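Local atomic coordinates of putative vitamin-B12 independent methionine synthase family protein (Listeria monocytogenes, PDB entry 1YPX), a protein that probably transfers a methyl group from a folate to homocysteine to make methionine, using zinc rather than cobalamin. Residues Leu58-Asp63 and Val132-Ile137. Numbering follows the deposited sequence.
Sequences LKSITD and VAKQTI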
loop_
_atom_site.group_PDB
_atom_site.type_symbol
_atom_site.label_atom_id
_atom_site.label_comp_id
_atom_site.label_asym_id
_atom_site.label_seq_id
_atom_site.Cartn_x
_atom_site.Cartn_y
_atom_site.Cartn_z
ATOM N N LEU A 58 -7.547 13.774 -7.666
ATOM C CA LEU A 58 -7.187 12.368 -7.556
ATOM C C LEU A 58 -8.223 11.460 -8.216
ATOM O O LEU A 58 -9.417 11.755 -8.219
ATOM C CB LEU A 58 -7.013 12.014 -6.081
ATOM C CG LEU A 58 -5.607 12.170 -5.476
ATOM C CD1 LEU A 58 -4.761 13.221 -6.203
ATOM C CD2 LEU A 58 -5.769 12.517 -4.009
ATOM N N LYS A 59 -7.754 10.375 -8.814
ATOM C CA LYS A 59 -8.662 9.440 -9.460
ATOM C C LYS A 59 -8.853 8.251 -8.518
ATOM O O LYS A 59 -9.959 7.714 -8.385
ATOM C CB LYS A 59 -8.105 8.975 -10.813
ATOM C CG LYS A 59 -9.110 8.179 -11.643
ATOM C CD LYS A 59 -8.579 7.843 -13.029
ATOM C CE LYS A 59 -9.694 7.322 -13.955
ATOM N NZ LYS A 59 -10.656 8.396 -14.379
ATOM N N SER A 60 -7.773 7.853 -7.852
ATOM C CA SER A 60 -7.848 6.755 -6.906
ATOM C C SER A 60 -8.194 7.375 -5.556
ATOM O O SER A 60 -7.602 8.385 -5.163
ATOM C CB SER A 60 -6.513 6.007 -6.824
ATOM O OG SER A 60 -5.565 6.750 -6.083
ATOM N N ILE A 61 -9.165 6.777 -4.864
ATOM C CA ILE A 61 -9.623 7.264 -3.564
ATOM C C ILE A 61 -9.539 6.164 -2.488
ATOM O O ILE A 61 -9.878 5.002 -2.741
ATOM C CB ILE A 61 -11.108 7.825 -3.671
ATOM C CG1 ILE A 61 -11.139 9.211 -4.347
ATOM C CG2 ILE A 61 -11.704 8.021 -2.302
ATOM C CD1 ILE A 61 -10.807 9.255 -5.852
ATOM N N THR A 62 -9.072 6.533 -1.295
ATOM C CA THR A 62 -8.938 5.588 -0.176
ATOM C C THR A 62 -9.791 6.013 1.014
ATOM O O THR A 62 -10.547 6.972 0.933
ATOM C CB THR A 62 -7.467 5.490 0.329
ATOM O OG1 THR A 62 -7.056 6.754 0.867
ATOM C CG2 THR A 62 -6.526 5.090 -0.804
ATOM N N ASP A 63 -9.675 5.296 2.121
ATOM C CA ASP A 63 -10.435 5.691 3.283
ATOM C C ASP A 63 -9.445 6.276 4.292
ATOM O O ASP A 63 -9.736 6.410 5.480
ATOM C CB ASP A 63 -11.254 4.505 3.848
ATOM C CG ASP A 63 -10.412 3.477 4.591
ATOM O OD1 ASP A 63 -9.168 3.617 4.666
ATOM O OD2 ASP A 63 -11.019 2.512 5.108
ATOM N N VAL A 132 -11.920 5.339 -8.838
ATOM C CA VAL A 132 -11.605 3.974 -8.430
ATOM C C VAL A 132 -11.241 3.884 -6.948
ATOM O O VAL A 132 -10.427 4.654 -6.446
ATOM C CB VAL A 132 -10.443 3.372 -9.266
ATOM C CG1 VAL A 132 -10.129 1.971 -8.770
ATOM C CG2 VAL A 132 -10.812 3.328 -10.735
ATOM N N ALA A 133 -11.850 2.936 -6.250
ATOM C CA ALA A 133 -11.576 2.758 -4.832
ATOM C C ALA A 133 -10.281 1.976 -4.655
ATOM O O ALA A 133 -10.133 0.896 -5.215
ATOM C CB ALA A 133 -12.732 2.016 -4.153
ATOM N N LYS A 134 -9.347 2.521 -3.887
ATOM C CA LYS A 134 -8.080 1.847 -3.645
ATOM C C LYS A 134 -8.073 1.281 -2.220
ATOM O O LYS A 134 -8.420 1.978 -1.265
ATOM C CB LYS A 134 -6.923 2.833 -3.841
ATOM C CG LYS A 134 -5.532 2.243 -3.639
ATOM C CD LYS A 134 -4.444 3.256 -3.992
ATOM C CE LYS A 134 -3.050 2.704 -3.735
ATOM N NZ LYS A 134 -1.978 3.648 -4.175
ATOM N N GLN A 135 -7.706 0.014 -2.080
ATOM C CA GLN A 135 -7.656 -0.629 -0.771
ATOM C C GLN A 135 -6.208 -1.032 -0.471
ATOM O O GLN A 135 -5.527 -1.572 -1.338
ATOM C CB GLN A 135 -8.578 -1.867 -0.759
ATOM C CG GLN A 135 -8.459 -2.788 0.468
ATOM C CD GLN A 135 -8.873 -2.114 1.760
ATOM O OE1 GLN A 135 -10.050 -1.867 2.003
ATOM N NE2 GLN A 135 -7.901 -1.822 2.600
ATOM N N THR A 136 -5.733 -0.754 0.738
ATOM C CA THR A 136 -4.365 -1.100 1.116
ATOM C C THR A 136 -4.360 -2.096 2.276
ATOM O O THR A 136 -5.103 -1.936 3.244
ATOM C CB THR A 136 -3.551 0.165 1.596
ATOM O OG1 THR A 136 -4.060 0.621 2.864
ATOM C CG2 THR A 136 -3.668 1.310 0.593
ATOM N N ILE A 137 -3.533 -3.125 2.173
ATOM C CA ILE A 137 -3.403 -4.092 3.250
ATOM C C ILE A 137 -1.917 -4.373 3.315
ATOM O O ILE A 137 -1.188 -4.062 2.373
ATOM C CB ILE A 137 -4.160 -5.440 2.976
ATOM C CG1 ILE A 137 -3.529 -6.169 1.787
ATOM C CG2 ILE A 137 -5.640 -5.171 2.687
ATOM C CD1 ILE A 137 -4.212 -7.478 1.462
HETATM O O HOH W 1 -11.050 0.821 2.558
#
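Ile61 is gripped through both its backbone polar groups by segment 132-137: its N donates to Val132 O at 2.9 Å, and its O accepts from Lys134 N at 2.8 Å in a nearly straight bond (178° at the hydrogen). One step earlier, Val132 N reaches Lys59 O at 3.1 Å. Ser60 thus pairs in parallel with Val132, and Ile61 with Ala133. Side chains meet most closely where Thr62 and Lys134 run side by side, Thr62 CG2 lying 3.8 Å from Lys134 CB. Threonine suits this place because its methyl lies along the lysine while its OG1 bonds Gly13 O. With CG anti to its backbone N (chi1 -179°) and the chain extended beyond, Lys134 lends its aliphatic part to this methyl and carries NZ onward to hydrogen bonds with His11 O, Gln185 OE1 and Tyr183 OH, which satisfy a buried amine. Strands 60-61 and 132-138 are neighbours in the parallel sheet of a TIM-barrel-like catalytic domain, and 132-138 has strand 183-188 as its other neighbour. On the face shared with Val132, small, polar Ser60 sends OG to Asp10 OD1, whereas on the other the branched Ile61 packs on Val50 of helix 35-56 and little Ala133 fits against Phe120 of helix 116-127. The Lys59 end is looser. There Lys59 and Val132 are partly exposed, and Lys59 CG stays 4.9 Å from Val132 N, a place that suits a long, charged residue. Past Thr62 the backbones part, and Asp63 OD2 connects to Gln135 OE1 through a water, whose bond to the aspartate is weak.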